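Local atomic coordinates of 2,3-dihydroxy-2,3-dihydrophenylpropionate dehydrogenase (PDB entry 5XTF), a protein that catalyses the NAD-dependent oxidation of naphthalene cis-dihydrodiol to 1,2-dihydroxynaphthalene in the breakdown of aromatic hydrocarbons. Residues Gly152-Thr157 against Ile194-Val199; Asp130-Ser135 against Ile173-Ala178; Ser27-Gly32 against Ser51-Asn56; Met156-Ser161 against His177-Met182. All blocks are in the same frame, centred on the assembly; numbering follows the deposited sequence.

Contact 1 (Gly152-Thr157 against Ile194-Val199); sequences GSVVMT and IRVNAV
Arg195 and Ser153 stand side by side at the start of two parallel strands, and the arginine folds back over its neighbour. Its CB lies 4.0 Å from Ser153 CB. CG leaves anti to the carbonyl carbon, and the bend at chi3 (-50°) turns the chain so that the guanidinium lies with one face over Ser153 CB, off-centre toward the rim, where CZ lies 3.9 Å and NH2 3.5 Å from that carbon. The other terminal nitrogen, NH1, is held by the carbonyls of Ile262 and Leu253. Between the backbones the bonds alternate as in any parallel pair, from Arg195 N to Gly152 O through Val154 N to Arg195 O (2.8 Å) and on to Val199 N with Met156 O. Val154 O is gripped twice: Asn197 N donates to it at 3.1 Å, and a water 2.6 Å from this oxygen donates to it while accepting from Asn197 ND2. On the face bearing Val154, Met156 and Val196, the thioether chain of Met156 bends at chi3 and presses CE tightly on Val196 CG1, 3.5 Å away. These are the neighbouring strands of a right-handed beta-alpha-beta unit in the Rossmann fold: strand 100-103 borders 153-157 on its far side, helices 118-150 and 170-190 cover the Val154 face, and helix 248-254 covers Val155, Asn197 and Val199.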
loop_
_atom_site.group_PDB
_atom_site.type_symbol
_atom_site.label_atom_id
_atom_site.label_comp_id
_atom_site.label_asym_id
_atom_site.label_seq_id
_atom_site.Cartn_x
_atom_site.Cartn_y
_atom_site.Cartn_z
ATOM N N GLY B 152 -5.970 -15.318 -22.451
ATOM C CA GLY B 152 -4.933 -14.338 -22.663
ATOM C C GLY B 152 -4.763 -13.420 -21.484
ATOM O O GLY B 152 -5.159 -13.732 -20.359
ATOM N N SER B 153 -4.166 -12.258 -21.741
ATOM C CA SER B 153 -3.961 -11.319 -20.649
ATOM C C SER B 153 -4.366 -9.901 -21.045
ATOM O O SER B 153 -4.624 -9.591 -22.213
ATOM C CB SER B 153 -2.501 -11.350 -20.157
ATOM O OG SER B 153 -1.615 -10.809 -21.112
ATOM N N VAL B 154 -4.435 -9.043 -20.023
ATOM C CA VAL B 154 -4.626 -7.608 -20.162
ATOM C C VAL B 154 -3.469 -6.905 -19.470
ATOM O O VAL B 154 -3.035 -7.329 -18.394
ATOM C CB VAL B 154 -5.969 -7.158 -19.556
ATOM C CG1 VAL B 154 -6.119 -5.667 -19.671
ATOM C CG2 VAL B 154 -7.096 -7.855 -20.246
ATOM N N VAL B 155 -2.968 -5.834 -20.079
ATOM C CA VAL B 155 -2.030 -4.929 -19.422
ATOM C C VAL B 155 -2.584 -3.531 -19.561
ATOM O O VAL B 155 -2.887 -3.094 -20.677
ATOM C CB VAL B 155 -0.611 -4.988 -20.008
ATOM C CG1 VAL B 155 0.342 -4.202 -19.113
ATOM C CG2 VAL B 155 -0.153 -6.424 -20.169
ATOM N N MET B 156 -2.738 -2.837 -18.436
ATOM C CA MET B 156 -3.150 -1.450 -18.420
ATOM C C MET B 156 -1.965 -0.563 -18.082
ATOM O O MET B 156 -1.074 -0.942 -17.314
ATOM C CB MET B 156 -4.269 -1.209 -17.406
ATOM C CG MET B 156 -5.611 -1.807 -17.798
ATOM S SD MET B 156 -6.804 -1.762 -16.441
ATOM C CE MET B 156 -6.576 -3.366 -15.693
ATOM N N THR B 157 -1.954 0.619 -18.666
ATOM C CA THR B 157 -1.012 1.648 -18.261
ATOM C C THR B 157 -1.621 2.406 -17.079
ATOM O O THR B 157 -2.668 3.057 -17.210
ATOM C CB THR B 157 -0.698 2.582 -19.433
ATOM O OG1 THR B 157 -0.010 1.857 -20.467
ATOM C CG2 THR B 157 0.150 3.754 -18.981
ATOM N N ILE B 194 -7.948 -15.421 -17.350
ATOM C CA ILE B 194 -7.326 -14.239 -17.933
ATOM C C ILE B 194 -6.503 -13.534 -16.866
ATOM O O ILE B 194 -7.012 -13.253 -15.778
ATOM C CB ILE B 194 -8.385 -13.289 -18.509
ATOM C CG1 ILE B 194 -9.044 -13.929 -19.729
ATOM C CG2 ILE B 194 -7.767 -11.925 -18.821
ATOM C CD1 ILE B 194 -10.263 -13.176 -20.180
ATOM N N ARG B 195 -5.241 -13.239 -17.175
ATOM C CA ARG B 195 -4.393 -12.470 -16.275
ATOM C C ARG B 195 -4.570 -10.980 -16.535
ATOM O O ARG B 195 -4.746 -10.555 -17.679
ATOM C CB ARG B 195 -2.917 -12.849 -16.435
ATOM C CG ARG B 195 -2.576 -14.203 -15.868
ATOM C CD ARG B 195 -1.129 -14.585 -16.157
ATOM N NE ARG B 195 -0.787 -14.413 -17.563
ATOM C CZ ARG B 195 -0.027 -13.430 -18.030
ATOM N NH1 ARG B 195 0.479 -12.531 -17.195
ATOM N NH2 ARG B 195 0.228 -13.342 -19.330
ATOM N N VAL B 196 -4.499 -10.181 -15.469
ATOM C CA VAL B 196 -4.678 -8.735 -15.576
ATOM C C VAL B 196 -3.623 -8.051 -14.723
ATOM O O VAL B 196 -3.518 -8.327 -13.525
ATOM C CB VAL B 196 -6.079 -8.271 -15.133
ATOM C CG1 VAL B 196 -6.277 -6.832 -15.553
ATOM C CG2 VAL B 196 -7.182 -9.149 -15.713
ATOM N N ASN B 197 -2.865 -7.141 -15.326
ATOM C CA ASN B 197 -1.757 -6.483 -14.653
ATOM C C ASN B 197 -1.645 -5.059 -15.164
ATOM O O ASN B 197 -2.412 -4.620 -16.022
ATOM C CB ASN B 197 -0.445 -7.226 -14.878
ATOM C CG ASN B 197 -0.473 -8.622 -14.330
ATOM O OD1 ASN B 197 -0.451 -8.816 -13.120
ATOM N ND2 ASN B 197 -0.532 -9.614 -15.223
ATOM N N ALA B 198 -0.671 -4.331 -14.630
ATOM C CA ALA B 198 -0.483 -2.946 -15.023
ATOM C C ALA B 198 0.972 -2.553 -14.879
ATOM O O ALA B 198 1.724 -3.136 -14.101
ATOM C CB ALA B 198 -1.344 -1.988 -14.195
ATOM N N VAL B 199 1.345 -1.538 -15.644
ATOM C CA VAL B 199 2.640 -0.887 -15.561
ATOM C C VAL B 199 2.405 0.558 -15.144
ATOM O O VAL B 199 1.529 1.224 -15.699
ATOM C CB VAL B 199 3.380 -0.938 -16.908
ATOM C CG1 VAL B 199 4.711 -0.240 -16.798
ATOM C CG2 VAL B 199 3.552 -2.357 -17.354
HETATM O O HOH W 1 -1.037 -8.923 -18.035
#

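Contact 2 (Asp130-Ser135 against Ile173-Ala178)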
loop_
_atom_site.group_PDB
_atom_site.type_symbol
_atom_site.label_atom_id
_atom_site.label_comp_id
_atom_site.label_asym_id
_atom_site.label_seq_id
_atom_site.Cartn_x
_atom_site.Cartn_y
_atom_site.Cartn_z
ATOM N N ASP B 130 -13.293 9.570 -18.684
ATOM C CA ASP B 130 -13.669 8.869 -19.907
ATOM C C ASP B 130 -12.466 8.191 -20.551
ATOM O O ASP B 130 -12.563 7.043 -21.007
ATOM C CB ASP B 130 -14.329 9.827 -20.895
ATOM C CG ASP B 130 -15.763 10.117 -20.542
ATOM O OD1 ASP B 130 -16.347 9.285 -19.812
ATOM O OD2 ASP B 130 -16.300 11.167 -20.975
ATOM N N ILE B 131 -11.321 8.868 -20.579
ATOM C CA ILE B 131 -10.154 8.350 -21.293
ATOM C C ILE B 131 -9.308 7.443 -20.414
ATOM O O ILE B 131 -8.901 6.357 -20.835
ATOM C CB ILE B 131 -9.302 9.510 -21.839
ATOM C CG1 ILE B 131 -10.055 10.277 -22.916
ATOM C CG2 ILE B 131 -7.992 8.971 -22.380
ATOM C CD1 ILE B 131 -9.340 11.546 -23.342
ATOM N N ASN B 132 -8.979 7.899 -19.206
ATOM C CA ASN B 132 -8.056 7.159 -18.356
ATOM C C ASN B 132 -8.706 5.988 -17.639
ATOM O O ASN B 132 -7.980 5.131 -17.141
ATOM C CB ASN B 132 -7.422 8.075 -17.314
ATOM C CG ASN B 132 -6.590 9.164 -17.933
ATOM O OD1 ASN B 132 -6.298 9.139 -19.133
ATOM N ND2 ASN B 132 -6.183 10.121 -17.120
ATOM N N VAL B 133 -10.035 5.914 -17.584
ATOM C CA VAL B 133 -10.699 4.856 -16.831
ATOM C C VAL B 133 -11.811 4.203 -17.636
ATOM O O VAL B 133 -11.773 2.993 -17.878
ATOM C CB VAL B 133 -11.255 5.376 -15.494
ATOM C CG1 VAL B 133 -11.893 4.218 -14.709
ATOM C CG2 VAL B 133 -10.155 6.062 -14.672
ATOM N N LYS B 134 -12.817 4.980 -18.043
ATOM C CA LYS B 134 -13.970 4.371 -18.699
ATOM C C LYS B 134 -13.564 3.638 -19.978
ATOM O O LYS B 134 -14.043 2.528 -20.251
ATOM C CB LYS B 134 -15.040 5.420 -19.001
ATOM C CG LYS B 134 -16.376 4.762 -19.226
ATOM C CD LYS B 134 -17.446 5.706 -19.755
ATOM C CE LYS B 134 -18.758 4.927 -19.924
ATOM N NZ LYS B 134 -19.919 5.788 -20.289
ATOM N N SER B 135 -12.665 4.217 -20.758
ATOM C CA SER B 135 -12.306 3.549 -21.998
ATOM C C SER B 135 -11.388 2.344 -21.767
ATOM O O SER B 135 -11.286 1.491 -22.652
ATOM C CB SER B 135 -11.674 4.543 -22.972
ATOM O OG SER B 135 -10.334 4.794 -22.597
ATOM N N ILE B 173 -4.764 12.209 -10.594
ATOM C CA ILE B 173 -4.318 11.250 -9.591
ATOM C C ILE B 173 -5.449 10.309 -9.213
ATOM O O ILE B 173 -5.235 9.105 -9.021
ATOM C CB ILE B 173 -3.734 11.979 -8.371
ATOM C CG1 ILE B 173 -2.418 12.637 -8.768
ATOM C CG2 ILE B 173 -3.499 11.006 -7.243
ATOM C CD1 ILE B 173 -1.750 13.384 -7.677
ATOM N N ALA B 174 -6.678 10.831 -9.144
ATOM C CA ALA B 174 -7.823 9.983 -8.833
ATOM C C ALA B 174 -8.082 8.982 -9.953
ATOM O O ALA B 174 -8.406 7.819 -9.692
ATOM C CB ALA B 174 -9.053 10.850 -8.574
ATOM N N SER B 175 -7.933 9.404 -11.210
ATOM C CA SER B 175 -8.156 8.466 -12.307
ATOM C C SER B 175 -7.096 7.372 -12.308
ATOM O O SER B 175 -7.395 6.203 -12.562
ATOM C CB SER B 175 -8.174 9.186 -13.657
ATOM O OG SER B 175 -6.885 9.620 -14.069
ATOM N N LYS B 176 -5.858 7.730 -12.009
ATOM C CA LYS B 176 -4.807 6.725 -11.997
ATOM C C LYS B 176 -4.921 5.796 -10.798
ATOM O O LYS B 176 -4.514 4.634 -10.884
ATOM C CB LYS B 176 -3.452 7.423 -12.055
ATOM C CG LYS B 176 -3.189 7.997 -13.475
ATOM C CD LYS B 176 -3.240 6.874 -14.536
ATOM C CE LYS B 176 -2.852 7.374 -15.917
ATOM N NZ LYS B 176 -2.835 6.246 -16.902
ATOM N N HIS B 177 -5.491 6.265 -9.681
ATOM C CA HIS B 177 -5.807 5.337 -8.603
ATOM C C HIS B 177 -6.944 4.400 -8.982
ATOM O O HIS B 177 -6.925 3.217 -8.621
ATOM C CB HIS B 177 -6.144 6.098 -7.328
ATOM C CG HIS B 177 -4.941 6.522 -6.556
ATOM N ND1 HIS B 177 -4.121 7.556 -6.964
ATOM C CD2 HIS B 177 -4.407 6.046 -5.405
ATOM C CE1 HIS B 177 -3.138 7.699 -6.093
ATOM N NE2 HIS B 177 -3.291 6.798 -5.138
ATOM N N ALA B 178 -7.946 4.899 -9.707
ATOM C CA ALA B 178 -9.009 4.010 -10.162
ATOM C C ALA B 178 -8.450 2.861 -11.007
ATOM O O ALA B 178 -8.918 1.722 -10.896
ATOM C CB ALA B 178 -10.068 4.809 -10.925
HETATM O O HOH W 2 -5.209 5.551 -17.285
#
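Ser175 meets Asn132 through a single hydrogen bond from the side-chain amide: Asn132 ND2 donates to Ser175 OG at 3.2 Å, nearly straight (168°), with the oxygen in the amide plane. The serine hydroxyl, held between the backbone N and the carbonyl carbon (chi1 73°), also bonds to Tyr172 O one turn back. Beside it, Val133 CG2 lies 3.8 Å from Ser175 CB. Replacing Asn132 by alanine is likely to leave Ser175 OG without this donor and the backbone N of Ile107, which bonds to Asn132 OD1, without its acceptor. Next comes Lys176, seen to bind NAD; its extended outer chain carries NZ to a water, which in turn donates to Asn132 O at 2.8 Å. The same NZ bonds to Ala158 O. With Tyr172 this gives the Tyr-X-X-X-Lys signature of short-chain dehydrogenases, and the asparagine carbonyl, water and lysine resemble the proton relay of that family. A wider pi-type turn at 130-134, where Ser135 N bonds to Asp130 O, accompanies this use of the Asn132 carbonyl. One residue on, the ND1 and backbone N of His177 reach Ile173 O from opposite faces of the carbonyl plane. Ala178 then offers its methyl to Val133 CG2 at 4.0 Å, as the two helix segments run at 21° to each other with their axes 8.8 Å apart.

Contact 3 (Ser27-Gly32 against Ser51-Asn56); sequences SITGAG and SALVRN
The guanidinium of Arg55 turns its edge, not a face, to the Gly30-Gly32 turn: the backbone nitrogens of Gly30, Ala31 and Gly32 lie near its plane, while Gly30 CA comes in obliquely. NH2 and the two nearer nitrogens, those of Ala31 and Gly32, being all donors, form no hydrogen bond with one another. Its approach to Gly32 N is too short to be trusted, so the exact pose is doubtful. Shortening Arg55 to an alanine would probably uncover this side of the turn and take away the positive charge beside it. The turn is fixed by Ala31 N, which donates to Leu53 O at 3.1 Å (162°), and the methyl of Ala31 rests 3.7 Å from Ala52 CB. The run Thr-Gly-Ala-Gly followed by Ser33 opens the glycine-rich Thr-Gly-X-X-X-Gly-X-Gly motif of short-chain dehydrogenases, in which Ser33 and Ile35 are seen to bind NAD. Glycine suits both positions: Gly30 has a positive phi (57°), less readily taken by other residues, and a side chain on Gly32 would run into Val54 CG2, which already lies 3.4 Å from Gly32 CA. Before the turn the strands pair in parallel, with Leu53 N bonded to Ile28 O at 2.9 Å. At the entry, Ser27 OG, set anti to its own N (chi1 -177°), donates to Ser51 OG at 2.8 Å; that hydroxyl also bonds to Thr91 OG1 of helix 81-95.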
loop_
_atom_site.group_PDB
_atom_site.type_symbol
_atom_site.label_atom_id
_atom_site.label_comp_id
_atom_site.label_asym_id
_atom_site.label_seq_id
_atom_site.Cartn_x
_atom_site.Cartn_y
_atom_site.Cartn_z
ATOM N N SER B 27 -2.913 -6.286 -29.104
ATOM C CA SER B 27 -3.625 -5.109 -29.565
ATOM C C SER B 27 -3.430 -3.960 -28.580
ATOM O O SER B 27 -3.681 -4.124 -27.386
ATOM C CB SER B 27 -5.102 -5.427 -29.722
ATOM O OG SER B 27 -5.752 -4.291 -30.225
ATOM N N ILE B 28 -3.037 -2.791 -29.088
ATOM C CA ILE B 28 -2.509 -1.681 -28.290
ATOM C C ILE B 28 -3.312 -0.412 -28.584
ATOM O O ILE B 28 -3.324 0.048 -29.726
ATOM C CB ILE B 28 -1.019 -1.452 -28.615
ATOM C CG1 ILE B 28 -0.237 -2.763 -28.466
ATOM C CG2 ILE B 28 -0.428 -0.310 -27.786
ATOM C CD1 ILE B 28 1.173 -2.745 -29.044
ATOM N N THR B 29 -3.967 0.167 -27.567
ATOM C CA THR B 29 -4.517 1.521 -27.710
ATOM C C THR B 29 -3.459 2.572 -27.346
ATOM O O THR B 29 -2.408 2.267 -26.774
ATOM C CB THR B 29 -5.762 1.751 -26.840
ATOM O OG1 THR B 29 -5.359 2.000 -25.483
ATOM C CG2 THR B 29 -6.729 0.576 -26.891
ATOM N N GLY B 30 -3.755 3.832 -27.657
ATOM C CA GLY B 30 -2.765 4.889 -27.465
ATOM C C GLY B 30 -1.457 4.650 -28.196
ATOM O O GLY B 30 -0.385 4.952 -27.662
ATOM N N ALA B 31 -1.514 4.143 -29.425
ATOM C CA ALA B 31 -0.338 3.561 -30.073
ATOM C C ALA B 31 0.420 4.509 -31.005
ATOM O O ALA B 31 1.453 4.113 -31.556
ATOM C CB ALA B 31 -0.752 2.312 -30.854
ATOM N N GLY B 32 -0.059 5.726 -31.219
ATOM C CA GLY B 32 0.563 6.633 -32.157
ATOM C C GLY B 32 1.578 7.586 -31.580
ATOM O O GLY B 32 2.155 8.379 -32.331
ATOM N N SER B 51 -1.857 -5.224 -33.601
ATOM C CA SER B 51 -2.835 -4.244 -34.031
ATOM C C SER B 51 -2.791 -3.050 -33.094
ATOM O O SER B 51 -2.351 -3.142 -31.939
ATOM C CB SER B 51 -4.246 -4.824 -34.081
ATOM O OG SER B 51 -4.824 -4.820 -32.809
ATOM N N ALA B 52 -3.261 -1.919 -33.597
ATOM C CA ALA B 52 -2.962 -0.652 -32.952
ATOM C C ALA B 52 -4.097 0.321 -33.205
ATOM O O ALA B 52 -4.561 0.457 -34.342
ATOM C CB ALA B 52 -1.644 -0.071 -33.472
ATOM N N LEU B 53 -4.539 0.979 -32.142
ATOM C CA LEU B 53 -5.539 2.029 -32.213
ATOM C C LEU B 53 -4.841 3.367 -32.053
ATOM O O LEU B 53 -4.094 3.574 -31.090
ATOM C CB LEU B 53 -6.599 1.856 -31.133
ATOM C CG LEU B 53 -7.645 2.968 -31.123
ATOM C CD1 LEU B 53 -8.281 3.102 -32.487
ATOM C CD2 LEU B 53 -8.708 2.715 -30.047
ATOM N N VAL B 54 -5.096 4.269 -32.984
ATOM C CA VAL B 54 -4.354 5.510 -33.112
ATOM C C VAL B 54 -5.346 6.658 -33.265
ATOM O O VAL B 54 -6.465 6.452 -33.741
ATOM C CB VAL B 54 -3.392 5.393 -34.305
ATOM C CG1 VAL B 54 -4.060 5.753 -35.639
ATOM C CG2 VAL B 54 -2.236 6.192 -34.053
ATOM N N ARG B 55 -4.953 7.872 -32.834
ATOM C CA ARG B 55 -5.913 8.983 -32.764
ATOM C C ARG B 55 -6.187 9.646 -34.108
ATOM O O ARG B 55 -7.282 10.177 -34.307
ATOM C CB ARG B 55 -5.463 10.108 -31.817
ATOM C CG ARG B 55 -5.376 9.786 -30.351
ATOM C CD ARG B 55 -3.964 10.050 -29.805
ATOM N NE ARG B 55 -2.963 9.088 -30.277
ATOM C CZ ARG B 55 -2.952 7.806 -29.942
ATOM N NH1 ARG B 55 -3.871 7.289 -29.155
ATOM N NH2 ARG B 55 -2.036 7.023 -30.401
ATOM N N ASN B 56 -5.220 9.694 -35.018
ATOM C CA ASN B 56 -5.465 10.411 -36.257
ATOM C C ASN B 56 -4.627 9.817 -37.381
ATOM O O ASN B 56 -3.870 8.857 -37.202
ATOM C CB ASN B 56 -5.199 11.906 -36.078
ATOM C CG ASN B 56 -3.787 12.192 -35.641
ATOM O OD1 ASN B 56 -2.838 11.561 -36.109
ATOM N ND2 ASN B 56 -3.635 13.148 -34.735
#

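Contact 4 (Met156-Ser161 against His177-Met182); sequences MTASVS and HAVLGM
Thr157 O, which rests 4.1 Å from Val179 CG1, is held by the hydroxyl of Tyr136 and more weakly by Lys176 NZ. The carbonyl thus has polar partners as well as a methyl against it. That methyl meets three residues: set anti to the backbone N of Val179 (chi1 180°), CG1 reaches the chain at 156-158 and also meets Met156 CB at 4.1 Å and Ala158 CB at 4.2 Å. The side chains of Met156 and Val179 slide past each other in opposite directions. Those of Met156 and Met182 cross at about a right angle, and the bend of Met182 at chi3 brings CE to 4.1 Å from Met156 SD. Ala158 CB also touches Leu180 CD2 at 4.3 Å. At the far end, Ser161 O approaches the His177 ring obliquely, with CE1 at 3.1 Å; ND1 is badly angled for a hydrogen bond to it and has its partner within the helix. Ser159 OG accepts from Ser161 N at 3.0 Å in an ST turn and also bonds to Tyr172 OH, a pairing consistent with the Ser-Tyr-Lys active site of the family. With no hydrogen bond joining them, the two segments meet largely through apolar groups; the polar groups of 157-161 turn to Tyr172 and Lys176 earlier on the same helix, to Tyr136, and, for Thr157 OG1, to Asn104 and Tyr250.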
loop_
_atom_site.group_PDB
_atom_site.type_symbol
_atom_site.label_atom_id
_atom_site.label_comp_id
_atom_site.label_asym_id
_atom_site.label_seq_id
_atom_site.Cartn_x
_atom_site.Cartn_y
_atom_site.Cartn_z
ATOM N N MET B 156 -2.738 -2.837 -18.436
ATOM C CA MET B 156 -3.150 -1.450 -18.420
ATOM C C MET B 156 -1.965 -0.563 -18.082
ATOM O O MET B 156 -1.074 -0.942 -17.314
ATOM C CB MET B 156 -4.269 -1.209 -17.406
ATOM C CG MET B 156 -5.611 -1.807 -17.798
ATOM S SD MET B 156 -6.804 -1.762 -16.441
ATOM C CE MET B 156 -6.576 -3.366 -15.693
ATOM N N THR B 157 -1.954 0.619 -18.666
ATOM C CA THR B 157 -1.012 1.648 -18.261
ATOM C C THR B 157 -1.621 2.406 -17.079
ATOM O O THR B 157 -2.668 3.057 -17.210
ATOM C CB THR B 157 -0.698 2.582 -19.433
ATOM O OG1 THR B 157 -0.010 1.857 -20.467
ATOM C CG2 THR B 157 0.150 3.754 -18.981
ATOM N N ALA B 158 -0.994 2.270 -15.913
ATOM C CA ALA B 158 -1.315 3.085 -14.752
ATOM C C ALA B 158 -0.423 4.314 -14.799
ATOM O O ALA B 158 -0.320 4.947 -15.853
ATOM C CB ALA B 158 -1.130 2.286 -13.461
ATOM N N SER B 159 0.258 4.640 -13.698
ATOM C CA SER B 159 1.058 5.861 -13.611
ATOM C C SER B 159 1.753 5.909 -12.249
ATOM O O SER B 159 1.329 5.246 -11.294
ATOM C CB SER B 159 0.176 7.107 -13.818
ATOM O OG SER B 159 0.891 8.312 -13.656
ATOM N N VAL B 160 2.828 6.701 -12.163
ATOM C CA VAL B 160 3.388 6.986 -10.840
ATOM C C VAL B 160 2.358 7.725 -10.005
ATOM O O VAL B 160 2.358 7.630 -8.768
ATOM C CB VAL B 160 4.710 7.782 -10.932
ATOM C CG1 VAL B 160 4.472 9.174 -11.479
ATOM C CG2 VAL B 160 5.390 7.863 -9.558
ATOM N N SER B 161 1.454 8.457 -10.663
ATOM C CA SER B 161 0.334 9.112 -10.004
ATOM C C SER B 161 -0.653 8.125 -9.396
ATOM O O SER B 161 -1.527 8.543 -8.626
ATOM C CB SER B 161 -0.391 10.020 -10.997
ATOM O OG SER B 161 0.384 11.171 -11.317
ATOM N N HIS B 177 -5.491 6.265 -9.681
ATOM C CA HIS B 177 -5.807 5.337 -8.603
ATOM C C HIS B 177 -6.944 4.400 -8.982
ATOM O O HIS B 177 -6.925 3.217 -8.621
ATOM C CB HIS B 177 -6.144 6.098 -7.328
ATOM C CG HIS B 177 -4.941 6.522 -6.556
ATOM N ND1 HIS B 177 -4.121 7.556 -6.964
ATOM C CD2 HIS B 177 -4.407 6.046 -5.405
ATOM C CE1 HIS B 177 -3.138 7.699 -6.093
ATOM N NE2 HIS B 177 -3.291 6.798 -5.138
ATOM N N ALA B 178 -7.946 4.899 -9.707
ATOM C CA ALA B 178 -9.009 4.010 -10.162
ATOM C C ALA B 178 -8.450 2.861 -11.007
ATOM O O ALA B 178 -8.918 1.722 -10.896
ATOM C CB ALA B 178 -10.068 4.809 -10.925
ATOM N N VAL B 179 -7.417 3.122 -11.822
ATOM C CA VAL B 179 -6.832 2.042 -12.628
ATOM C C VAL B 179 -6.260 0.944 -11.729
ATOM O O VAL B 179 -6.483 -0.249 -11.970
ATOM C CB VAL B 179 -5.770 2.586 -13.610
ATOM C CG1 VAL B 179 -5.190 1.464 -14.411
ATOM C CG2 VAL B 179 -6.392 3.631 -14.557
ATOM N N LEU B 180 -5.559 1.323 -10.654
ATOM C CA LEU B 180 -5.135 0.333 -9.665
ATOM C C LEU B 180 -6.303 -0.495 -9.178
ATOM O O LEU B 180 -6.163 -1.700 -8.948
ATOM C CB LEU B 180 -4.493 1.000 -8.458
ATOM C CG LEU B 180 -3.226 1.803 -8.661
ATOM C CD1 LEU B 180 -2.678 2.130 -7.276
ATOM C CD2 LEU B 180 -2.224 1.026 -9.483
ATOM N N GLY B 181 -7.461 0.138 -8.992
ATOM C CA GLY B 181 -8.620 -0.598 -8.527
ATOM C C GLY B 181 -9.099 -1.607 -9.549
ATOM O O GLY B 181 -9.419 -2.747 -9.203
ATOM N N MET B 182 -9.143 -1.201 -10.819
ATOM C CA MET B 182 -9.505 -2.117 -11.901
ATOM C C MET B 182 -8.577 -3.317 -11.960
ATOM O O MET B 182 -9.032 -4.448 -12.156
ATOM C CB MET B 182 -9.472 -1.396 -13.244
ATOM C CG MET B 182 -10.346 -0.198 -13.357
ATOM S SD MET B 182 -10.107 0.562 -14.987
ATOM C CE MET B 182 -10.731 -0.716 -16.085
#

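In the fold
All four contacts are buried, but they divide the Rossmann fold between them. Contacts 1 and 3 each pair neighbouring parallel strands of the one sheet, their centres about 17 Å apart on opposite sides of the chain's centre; backbone hydrogen bonds dominate both, though contact 3 goes on into the glycine-rich turn. Contacts 2 and 4 share helix 170-190, lie about 7 Å apart between centres and both reach the third subunit. Contact 2 sets that helix against helix 118-150 through one side-chain hydrogen bond, a bridging water and the Val133 methyl, whereas contact 4 packs it apolarly on the end of strand 153-157, shared with contact 1. Lys176 NZ joins contacts 2 and 4 through Ala158 O.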